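Local coordinates for protein glutathione S-transferase (Natrialba magadii ATCC 43099, PDB 6GZF) that probably catalyses glutathione-dependent transfer reactions as a Xi-class enzyme, a class associated with glutathionyl-hydroquinone reductases, at residues 37-42 with 47-52; 118-123 with 136-141; 255-260 with 302-307. One frame throughout, in Å; residues are numbered along the deposited sequence.

In the fold
Contacts 1 and 2 are neighbours, with centres about 14 Å apart, and meet through Val41 on Leu137 and Phe37 on Tyr121; both lie at the sheet of the thioredoxin-like domain. Contact 3 belongs to the helical C-terminal domain, with its centre about 39 Å from that of contact 1 and about 32 Å from that of contact 2. Contact 1 is partly buried: a loop folds back on itself through a backbone hydrogen bond and mixed side-chain packing. Contact 2 is largely buried and apolar, joining a helix to a strand through Trp138. Contact 3 is buried too, but centres on a histidine ring under a valine, at the interface with the second subunit.

Contact 1: residues 37-42 with 47-52; sequences FRNWVQ and ARFQPE
Val41 and Phe49 meet where the long loop leading into strand 56-60, the first strand of the central sheet of the thioredoxin-like domain, doubles back on itself. Neither 37-42 nor 47-52 is regular strand, yet one backbone bond ties them: Gln42 N donates to Phe49 O at 2.9 Å, with an N-H...O angle of 155°. Beside this bond, the side chain of Phe49 turns toward 37-42. Its CB lies 3.7 Å from Trp40 O, and farther out its CE2 reaches Asn39 CB, also at 3.7 Å. The Asn39 amide is inclined 57° to the ring, so the two groups are not stacked. Val41 splits its branches between two neighbours. With CG1 anti to the backbone N (chi1 179°), that methyl comes to 4.0 Å from Pro51 CD, while CG2 sits 4.2 Å from Phe49 CB. At the turn end, Gln42 CB and Ala47 CB pack at 3.7 Å, and Gln50 NE2 closes back on Ala47 O at 2.9 Å in a bent hydrogen bond, the donor tilted from the carbonyl plane. Arg48 runs extended alongside the Phe49 ring, with CG over one face; its guanidinium passes the Asn39 amide without a hydrogen bond and makes its salt bridge through NH1 to Glu142. Arg38 pairs with Glu149, predicted to bind glutathione, which puts the loop beside the probable glutathione site. Its apolar side rests on the sheet: Val41 and Phe49 both touch Val146 of strand 144-147 and Tyr56 of strand 56-60, while Val41 also reaches Met156 of helix 150-159.

Contact 2: residues 118-123 with 136-141; sequences RELYVR and VLWDTE
Leu120 and Trp138 form the closely packed part of this contact, in which helix 117-124 packs through strand 136-139 on one face of the central sheet of the thioredoxin-like domain. Leu120 CD2 lies over one face of the indole, 4.1 Å from the centroid of its six-membered ring and 16° off the normal, a CH-pi arrangement. On that six-membered ring, Trp138 CZ3 is 4.0 Å from Leu120 CB and 3.3 Å from Leu120 O, so the benzo end of the indole meets both the side chain and the backbone of the helix. It gets there because CG of Trp138 stands anti to the backbone N (chi1 -172°), the long ring spanning much of the 11.4 Å that separates the axes of the two short segments. One residue along the helix, Tyr121 brings its phenol end to Val136, whose CG2 is 3.8 Å from Tyr121 CZ. The hydroxyl itself is hydrogen-bonded to Thr133 O, in the stretch predicted to bind glutathione, which links this packing to the probable glutathione site.

The looser, solvent side belongs to Arg123. Its CD comes only to 4.3 Å from Trp138 CZ2, at the edge of the ring and near its plane, and NE makes a long, weak ion pair with Asp143. The whole contact thus grades from a buried apolar face to an exposed aliphatic stem. Around it, Leu120 and Trp138 both touch Tyr59 of strand 56-60, and Tyr121, Val136 and Trp138 all lean on Ile145 of strand 144-147; on the other face of the sheet, Leu137 packs against helix 150-159.

Contact 3: residues 255-260 with 302-307; sequences HTHFMC and PDVNPH
His257 and Val304 bring together two loops of the helical C-terminal domain of the glutathione transferase fold: 255-260 follows helix 250-254, and the loop 302-307 lies beyond helix 290-299. The histidine can be followed outward. Its CB is still 5.6 Å from Val304 CG1, but with CG placed anti to the backbone N (chi1 -179°) the ring is carried toward 302-307, and CG is 4.6 Å from the same methyl. ND1 comes next, 4.0 Å from Asn305 CB. CE1 then makes the closest side-chain approach, 3.5 Å to Val304 CG1 and 3.7 Å to Asn305 CB. These two neighbours come from different directions: the methyl lies over a ring face, 3.9 Å from the centroid and 29° off the normal, in a CH-pi contact, whereas Asn305 CB meets the edge in the ring plane. NE2 completes the circuit by hydrogen bonding to His301 ND1, while the Asn305 amide, turned 76° from the imidazole, is held through ND2 by Tyr298 O and Ile309 O.

Were His257 replaced by an alanine, His301 ND1 would probably lose this partner and the methyl of Val304 the ring face it rests on. His257 also packs against Tyr297, predicted to lower the pKa of the active-site cysteine, which would place the contact near the second shell of the probable catalytic site. The dimer interface adjoins it as well: Thr256 OG1 is hydrogen-bonded to Asn261 ND2 of the second subunit, and Asn305 packs on Met259 of that subunit. Back within the chain, Val304 CG1 touches the histidine's backbone as well as its ring, lying 3.4 Å from His257 O.

Contact 1: residues 37-42 with 47-52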
loop_
_atom_site.group_PDB
_atom_site.type_symbol
_atom_site.label_atom_id
_atom_site.label_comp_id
_atom_site.label_asym_id
_atom_site.label_seq_id
_atom_site.Cartn_x
_atom_site.Cartn_y
_atom_site.Cartn_z
ATOM N N PHE A 37 -26.047 -4.576 20.990
ATOM C CA PHE A 37 -27.475 -4.286 20.970
ATOM C C PHE A 37 -28.143 -5.030 19.817
ATOM O O PHE A 37 -27.884 -4.737 18.650
ATOM C CB PHE A 37 -27.715 -2.778 20.854
ATOM C CG PHE A 37 -27.146 -1.982 21.999
ATOM C CD1 PHE A 37 -25.788 -1.708 22.067
ATOM C CD2 PHE A 37 -27.970 -1.503 23.005
ATOM C CE1 PHE A 37 -25.263 -0.979 23.117
ATOM C CE2 PHE A 37 -27.451 -0.771 24.057
ATOM C CZ PHE A 37 -26.096 -0.509 24.113
ATOM N N ARG A 38 -29.001 -5.992 20.148
ATOM C CA ARG A 38 -29.521 -6.916 19.143
ATOM C C ARG A 38 -31.044 -7.028 19.102
ATOM O O ARG A 38 -31.576 -8.082 18.752
ATOM C CB ARG A 38 -28.929 -8.307 19.368
ATOM C CG ARG A 38 -27.415 -8.339 19.397
ATOM C CD ARG A 38 -26.861 -8.791 18.063
ATOM N NE ARG A 38 -25.415 -8.968 18.107
ATOM C CZ ARG A 38 -24.812 -10.133 18.323
ATOM N NH1 ARG A 38 -23.488 -10.199 18.348
ATOM N NH2 ARG A 38 -25.532 -11.229 18.517
ATOM N N ASN A 39 -31.747 -5.958 19.453
ATOM C CA ASN A 39 -33.196 -5.950 19.297
ATOM C C ASN A 39 -33.573 -5.819 17.827
ATOM O O ASN A 39 -32.810 -5.275 17.027
ATOM C CB ASN A 39 -33.832 -4.823 20.112
ATOM C CG ASN A 39 -33.930 -5.155 21.588
ATOM O OD1 ASN A 39 -34.741 -5.986 21.997
ATOM N ND2 ASN A 39 -33.105 -4.503 22.399
ATOM N N TRP A 40 -34.750 -6.324 17.474
ATOM C CA TRP A 40 -35.218 -6.278 16.095
ATOM C C TRP A 40 -36.482 -5.443 15.947
ATOM O O TRP A 40 -37.340 -5.435 16.830
ATOM C CB TRP A 40 -35.488 -7.691 15.571
ATOM C CG TRP A 40 -34.263 -8.481 15.239
ATOM C CD1 TRP A 40 -33.332 -8.962 16.113
ATOM C CD2 TRP A 40 -33.847 -8.903 13.935
ATOM N NE1 TRP A 40 -32.356 -9.649 15.433
ATOM C CE2 TRP A 40 -32.649 -9.628 14.095
ATOM C CE3 TRP A 40 -34.366 -8.734 12.648
ATOM C CZ2 TRP A 40 -31.965 -10.185 13.016
ATOM C CZ3 TRP A 40 -33.684 -9.286 11.578
ATOM C CH2 TRP A 40 -32.496 -10.002 11.768
ATOM N N VAL A 41 -36.586 -4.736 14.828
ATOM C CA VAL A 41 -37.850 -4.134 14.433
ATOM C C VAL A 41 -38.646 -5.200 13.697
ATOM O O VAL A 41 -38.203 -5.714 12.670
ATOM C CB VAL A 41 -37.659 -2.899 13.537
ATOM C CG1 VAL A 41 -39.009 -2.332 13.125
ATOM C CG2 VAL A 41 -36.830 -1.846 14.254
ATOM N N GLN A 42 -39.813 -5.544 14.229
ATOM C CA GLN A 42 -40.586 -6.656 13.689
ATOM C C GLN A 42 -42.009 -6.253 13.329
ATOM O O GLN A 42 -42.747 -5.730 14.165
ATOM C CB GLN A 42 -40.611 -7.811 14.692
ATOM C CG GLN A 42 -39.268 -8.495 14.890
ATOM C CD GLN A 42 -38.883 -9.374 13.716
ATOM O OE1 GLN A 42 -38.168 -8.944 12.812
ATOM N NE2 GLN A 42 -39.357 -10.616 13.727
ATOM N N ALA A 47 -45.023 -7.498 18.771
ATOM C CA ALA A 47 -43.620 -7.107 18.877
ATOM C C ALA A 47 -43.431 -5.773 19.591
ATOM O O ALA A 47 -44.300 -4.900 19.555
ATOM C CB ALA A 47 -42.983 -7.055 17.495
ATOM N N ARG A 48 -42.279 -5.633 20.239
ATOM C CA ARG A 48 -41.924 -4.423 20.969
ATOM C C ARG A 48 -41.673 -3.254 20.022
ATOM O O ARG A 48 -42.348 -2.227 20.094
ATOM C CB ARG A 48 -40.690 -4.686 21.834
ATOM C CG ARG A 48 -40.180 -3.494 22.621
ATOM C CD ARG A 48 -39.003 -3.914 23.486
ATOM N NE ARG A 48 -38.287 -2.777 24.055
ATOM C CZ ARG A 48 -37.171 -2.886 24.769
ATOM N NH1 ARG A 48 -36.579 -1.801 25.250
ATOM N NH2 ARG A 48 -36.644 -4.081 24.998
ATOM N N PHE A 49 -40.698 -3.418 19.133
ATOM C CA PHE A 49 -40.392 -2.395 18.142
ATOM C C PHE A 49 -41.099 -2.686 16.824
ATOM O O PHE A 49 -40.606 -3.456 16.001
ATOM C CB PHE A 49 -38.883 -2.292 17.913
ATOM C CG PHE A 49 -38.098 -2.020 19.163
ATOM C CD1 PHE A 49 -37.955 -0.727 19.639
ATOM C CD2 PHE A 49 -37.494 -3.056 19.856
ATOM C CE1 PHE A 49 -37.229 -0.474 20.788
ATOM C CE2 PHE A 49 -36.765 -2.808 21.004
ATOM C CZ PHE A 49 -36.634 -1.516 21.471
ATOM N N GLN A 50 -42.260 -2.071 16.637
ATOM C CA GLN A 50 -43.005 -2.210 15.393
ATOM C C GLN A 50 -42.562 -1.151 14.388
ATOM O O GLN A 50 -42.177 -0.047 14.775
ATOM C CB GLN A 50 -44.509 -2.109 15.655
ATOM C CG GLN A 50 -45.204 -3.456 15.731
ATOM C CD GLN A 50 -46.445 -3.431 16.601
ATOM O OE1 GLN A 50 -47.568 -3.407 16.097
ATOM N NE2 GLN A 50 -46.248 -3.445 17.913
ATOM N N PRO A 51 -42.605 -1.490 13.091
ATOM C CA PRO A 51 -42.198 -0.548 12.042
ATOM C C PRO A 51 -43.169 0.620 11.880
ATOM O O PRO A 51 -44.324 0.418 11.503
ATOM C CB PRO A 51 -42.176 -1.417 10.781
ATOM C CG PRO A 51 -43.121 -2.529 11.072
ATOM C CD PRO A 51 -42.982 -2.803 12.539
ATOM N N GLU A 52 -42.698 1.828 12.171
ATOM C CA GLU A 52 -43.495 3.033 11.958
ATOM C C GLU A 52 -42.860 3.916 10.886
ATOM O O GLU A 52 -41.754 3.644 10.418
ATOM C CB GLU A 52 -43.662 3.814 13.263
ATOM C CG GLU A 52 -44.477 3.087 14.320
ATOM C CD GLU A 52 -44.739 3.945 15.543
ATOM O OE1 GLU A 52 -44.838 3.388 16.656
ATOM O OE2 GLU A 52 -44.851 5.179 15.388
#

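Contact 2: residues 118-123 with 136-141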
loop_
_atom_site.group_PDB
_atom_site.type_symbol
_atom_site.label_atom_id
_atom_site.label_comp_id
_atom_site.label_asym_id
_atom_site.label_seq_id
_atom_site.Cartn_x
_atom_site.Cartn_y
_atom_site.Cartn_z
ATOM N N ARG A 118 -20.546 8.437 21.685
ATOM C CA ARG A 118 -20.468 7.709 22.946
ATOM C C ARG A 118 -21.509 8.202 23.947
ATOM O O ARG A 118 -21.922 7.462 24.837
ATOM C CB ARG A 118 -19.062 7.817 23.542
ATOM C CG ARG A 118 -18.509 9.230 23.637
ATOM C CD ARG A 118 -17.031 9.196 24.002
ATOM N NE ARG A 118 -16.462 10.525 24.207
ATOM C CZ ARG A 118 -16.399 11.139 25.385
ATOM N NH1 ARG A 118 -16.874 10.544 26.471
ATOM N NH2 ARG A 118 -15.860 12.347 25.477
ATOM N N GLU A 119 -21.935 9.452 23.790
ATOM C CA GLU A 119 -22.982 10.014 24.636
ATOM C C GLU A 119 -24.310 9.303 24.396
ATOM O O GLU A 119 -25.095 9.099 25.323
ATOM C CB GLU A 119 -23.137 11.515 24.380
ATOM C CG GLU A 119 -21.910 12.339 24.725
ATOM C CD GLU A 119 -22.070 13.801 24.354
ATOM O OE1 GLU A 119 -22.975 14.460 24.909
ATOM O OE2 GLU A 119 -21.292 14.289 23.507
ATOM N N LEU A 120 -24.551 8.926 23.145
ATOM C CA LEU A 120 -25.786 8.250 22.764
ATOM C C LEU A 120 -25.870 6.851 23.369
ATOM O O LEU A 120 -26.934 6.429 23.824
ATOM C CB LEU A 120 -25.899 8.174 21.241
ATOM C CG LEU A 120 -26.331 9.472 20.557
ATOM C CD1 LEU A 120 -26.001 9.429 19.077
ATOM C CD2 LEU A 120 -27.817 9.716 20.772
ATOM N N TYR A 121 -24.746 6.141 23.368
ATOM C CA TYR A 121 -24.666 4.824 23.994
ATOM C C TYR A 121 -24.972 4.908 25.486
ATOM O O TYR A 121 -25.783 4.143 26.009
ATOM C CB TYR A 121 -23.280 4.207 23.788
ATOM C CG TYR A 121 -23.058 3.583 22.427
ATOM C CD1 TYR A 121 -22.853 4.371 21.302
ATOM C CD2 TYR A 121 -23.037 2.202 22.273
ATOM C CE1 TYR A 121 -22.645 3.799 20.058
ATOM C CE2 TYR A 121 -22.828 1.622 21.036
ATOM C CZ TYR A 121 -22.632 2.424 19.933
ATOM O OH TYR A 121 -22.424 1.850 18.701
ATOM N N VAL A 122 -24.309 5.845 26.161
ATOM C CA VAL A 122 -24.460 6.032 27.602
ATOM C C VAL A 122 -25.910 6.328 27.985
ATOM O O VAL A 122 -26.404 5.831 28.997
ATOM C CB VAL A 122 -23.548 7.171 28.113
ATOM C CG1 VAL A 122 -23.854 7.503 29.566
ATOM C CG2 VAL A 122 -22.086 6.789 27.954
ATOM N N ARG A 123 -26.592 7.126 27.172
ATOM C CA ARG A 123 -28.001 7.415 27.416
ATOM C C ARG A 123 -28.847 6.151 27.290
ATOM O O ARG A 123 -29.797 5.950 28.047
ATOM C CB ARG A 123 -28.513 8.485 26.450
ATOM C CG ARG A 123 -29.981 8.829 26.651
ATOM C CD ARG A 123 -30.479 9.821 25.617
ATOM N NE ARG A 123 -30.556 11.181 26.144
ATOM C CZ ARG A 123 -29.558 12.058 26.107
ATOM N NH1 ARG A 123 -28.396 11.723 25.563
ATOM N NH2 ARG A 123 -29.723 13.273 26.610
ATOM N N VAL A 136 -25.834 2.559 13.993
ATOM C CA VAL A 136 -26.686 2.461 15.171
ATOM C C VAL A 136 -28.123 2.818 14.809
ATOM O O VAL A 136 -28.406 3.948 14.413
ATOM C CB VAL A 136 -26.208 3.389 16.310
ATOM C CG1 VAL A 136 -27.256 3.467 17.412
ATOM C CG2 VAL A 136 -24.874 2.917 16.868
ATOM N N LEU A 137 -29.027 1.851 14.936
ATOM C CA LEU A 137 -30.442 2.114 14.714
ATOM C C LEU A 137 -31.076 2.593 16.013
ATOM O O LEU A 137 -31.061 1.885 17.020
ATOM C CB LEU A 137 -31.159 0.869 14.190
ATOM C CG LEU A 137 -32.640 1.066 13.853
ATOM C CD1 LEU A 137 -32.800 2.064 12.713
ATOM C CD2 LEU A 137 -33.302 -0.259 13.510
ATOM N N TRP A 138 -31.628 3.801 15.987
ATOM C CA TRP A 138 -32.139 4.430 17.199
ATOM C C TRP A 138 -33.655 4.589 17.178
ATOM O O TRP A 138 -34.231 5.025 16.183
ATOM C CB TRP A 138 -31.477 5.797 17.396
ATOM C CG TRP A 138 -31.791 6.439 18.711
ATOM C CD1 TRP A 138 -32.900 7.170 19.022
ATOM C CD2 TRP A 138 -30.983 6.413 19.893
ATOM N NE1 TRP A 138 -32.834 7.599 20.325
ATOM C CE2 TRP A 138 -31.667 7.148 20.883
ATOM C CE3 TRP A 138 -29.748 5.840 20.213
ATOM C CZ2 TRP A 138 -31.159 7.325 22.167
ATOM C CZ3 TRP A 138 -29.246 6.018 21.489
ATOM C CH2 TRP A 138 -29.949 6.752 22.450
ATOM N N ASP A 139 -34.295 4.233 18.288
ATOM C CA ASP A 139 -35.731 4.428 18.448
ATOM C C ASP A 139 -36.009 5.723 19.202
ATOM O O ASP A 139 -35.501 5.931 20.301
ATOM C CB ASP A 139 -36.360 3.245 19.184
ATOM C CG ASP A 139 -37.849 3.418 19.400
ATOM O OD1 ASP A 139 -38.515 3.987 18.511
ATOM O OD2 ASP A 139 -38.354 2.984 20.456
ATOM N N THR A 140 -36.821 6.592 18.608
ATOM C CA THR A 140 -37.115 7.889 19.206
ATOM C C THR A 140 -38.238 7.812 20.237
ATOM O O THR A 140 -38.449 8.752 21.005
ATOM C CB THR A 140 -37.495 8.926 18.132
ATOM O OG1 THR A 140 -38.494 8.376 17.266
ATOM C CG2 THR A 140 -36.274 9.305 17.306
ATOM N N GLU A 141 -38.954 6.693 20.258
ATOM C CA GLU A 141 -40.062 6.527 21.193
ATOM C C GLU A 141 -39.577 6.021 22.549
ATOM O O GLU A 141 -39.885 6.610 23.584
ATOM C CB GLU A 141 -41.113 5.575 20.619
ATOM C CG GLU A 141 -42.406 5.534 21.416
ATOM C CD GLU A 141 -43.512 6.356 20.778
ATOM O OE1 GLU A 141 -43.732 6.213 19.555
ATOM O OE2 GLU A 141 -44.158 7.149 21.495
#

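Contact 3: residues 255-260 with 302-307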
loop_
_atom_site.group_PDB
_atom_site.type_symbol
_atom_site.label_atom_id
_atom_site.label_comp_id
_atom_site.label_asym_id
_atom_site.label_seq_id
_atom_site.Cartn_x
_atom_site.Cartn_y
_atom_site.Cartn_z
ATOM N N HIS A 255 -6.048 -2.094 -0.410
ATOM C CA HIS A 255 -4.905 -2.556 -1.188
ATOM C C HIS A 255 -3.586 -1.954 -0.701
ATOM O O HIS A 255 -2.576 -2.651 -0.603
ATOM C CB HIS A 255 -5.123 -2.222 -2.666
ATOM C CG HIS A 255 -4.092 -2.803 -3.581
ATOM N ND1 HIS A 255 -2.801 -2.327 -3.648
ATOM C CD2 HIS A 255 -4.165 -3.815 -4.476
ATOM C CE1 HIS A 255 -2.122 -3.022 -4.542
ATOM N NE2 HIS A 255 -2.927 -3.934 -5.059
ATOM N N THR A 256 -3.605 -0.662 -0.393
ATOM C CA THR A 256 -2.391 0.050 -0.010
ATOM C C THR A 256 -2.280 0.252 1.497
ATOM O O THR A 256 -1.290 -0.145 2.114
ATOM C CB THR A 256 -2.316 1.425 -0.694
ATOM O OG1 THR A 256 -2.224 1.248 -2.112
ATOM C CG2 THR A 256 -1.102 2.199 -0.205
ATOM N N HIS A 257 -3.299 0.876 2.078
ATOM C CA HIS A 257 -3.293 1.207 3.499
ATOM C C HIS A 257 -3.242 -0.040 4.379
ATOM O O HIS A 257 -2.535 -0.069 5.385
ATOM C CB HIS A 257 -4.522 2.047 3.853
ATOM C CG HIS A 257 -4.586 2.447 5.293
ATOM N ND1 HIS A 257 -3.576 3.152 5.916
ATOM C CD2 HIS A 257 -5.537 2.244 6.236
ATOM C CE1 HIS A 257 -3.903 3.364 7.176
ATOM N NE2 HIS A 257 -5.088 2.824 7.397
ATOM N N PHE A 258 -3.994 -1.066 3.995
ATOM C CA PHE A 258 -4.020 -2.316 4.748
ATOM C C PHE A 258 -3.100 -3.364 4.128
ATOM O O PHE A 258 -3.073 -4.514 4.568
ATOM C CB PHE A 258 -5.448 -2.859 4.842
ATOM C CG PHE A 258 -6.268 -2.222 5.929
ATOM C CD1 PHE A 258 -5.689 -1.346 6.830
ATOM C CD2 PHE A 258 -7.618 -2.506 6.054
ATOM C CE1 PHE A 258 -6.440 -0.763 7.832
ATOM C CE2 PHE A 258 -8.373 -1.924 7.053
ATOM C CZ PHE A 258 -7.783 -1.052 7.943
ATOM N N MET A 259 -2.361 -2.954 3.100
ATOM C CA MET A 259 -1.350 -3.794 2.461
ATOM C C MET A 259 -1.900 -5.111 1.909
ATOM O O MET A 259 -1.209 -6.129 1.919
ATOM C CB MET A 259 -0.208 -4.079 3.441
ATOM C CG MET A 259 0.984 -3.151 3.278
ATOM S SD MET A 259 2.180 -3.263 4.622
ATOM C CE MET A 259 1.516 -2.052 5.761
ATOM N N CYS A 260 -3.138 -5.086 1.428
ATOM C CA CYS A 260 -3.700 -6.227 0.715
ATOM C C CYS A 260 -3.379 -6.082 -0.768
ATOM O O CYS A 260 -4.267 -5.853 -1.587
ATOM C CB CYS A 260 -5.211 -6.320 0.937
ATOM S SG CYS A 260 -5.696 -6.509 2.669
ATOM N N PRO A 302 -3.144 5.988 13.313
ATOM C CA PRO A 302 -1.762 6.434 13.538
ATOM C C PRO A 302 -0.733 5.305 13.477
ATOM O O PRO A 302 0.365 5.514 12.967
ATOM C CB PRO A 302 -1.813 7.034 14.950
ATOM C CG PRO A 302 -3.258 7.311 15.207
ATOM C CD PRO A 302 -3.979 6.207 14.503
ATOM N N ASP A 303 -1.079 4.130 13.993
ATOM C CA ASP A 303 -0.128 3.023 14.052
ATOM C C ASP A 303 -0.052 2.244 12.741
ATOM O O ASP A 303 0.723 1.295 12.620
ATOM C CB ASP A 303 -0.483 2.073 15.196
ATOM C CG ASP A 303 0.187 2.457 16.501
ATOM O OD1 ASP A 303 0.427 3.664 16.718
ATOM O OD2 ASP A 303 0.476 1.549 17.310
ATOM N N VAL A 304 -0.858 2.642 11.764
ATOM C CA VAL A 304 -0.815 2.026 10.443
ATOM C C VAL A 304 -0.226 3.009 9.438
ATOM O O VAL A 304 0.464 2.620 8.495
ATOM C CB VAL A 304 -2.213 1.580 9.977
ATOM C CG1 VAL A 304 -2.110 0.748 8.707
ATOM C CG2 VAL A 304 -2.909 0.791 11.074
ATOM N N ASN A 305 -0.498 4.291 9.660
ATOM C CA ASN A 305 -0.018 5.352 8.784
ATOM C C ASN A 305 0.257 6.625 9.583
ATOM O O ASN A 305 -0.562 7.543 9.594
ATOM C CB ASN A 305 -1.039 5.621 7.676
ATOM C CG ASN A 305 -0.515 6.563 6.613
ATOM O OD1 ASN A 305 0.643 6.477 6.206
ATOM N ND2 ASN A 305 -1.371 7.468 6.154
ATOM N N PRO A 306 1.419 6.676 10.257
ATOM C CA PRO A 306 1.802 7.718 11.220
ATOM C C PRO A 306 1.639 9.156 10.726
ATOM O O PRO A 306 1.129 9.994 11.469
ATOM C CB PRO A 306 3.281 7.416 11.482
ATOM C CG PRO A 306 3.396 5.955 11.266
ATOM C CD PRO A 306 2.469 5.650 10.123
ATOM N N HIS A 307 2.061 9.438 9.499
ATOM C CA HIS A 307 2.049 10.808 9.001
ATOM C C HIS A 307 0.708 11.190 8.383
ATOM O O HIS A 307 0.567 12.267 7.804
ATOM C CB HIS A 307 3.181 11.011 7.994
ATOM C CG HIS A 307 4.544 10.927 8.608
ATOM N ND1 HIS A 307 5.052 11.916 9.423
ATOM C CD2 HIS A 307 5.498 9.970 8.538
ATOM C CE1 HIS A 307 6.264 11.572 9.825
ATOM N NE2 HIS A 307 6.558 10.396 9.302
#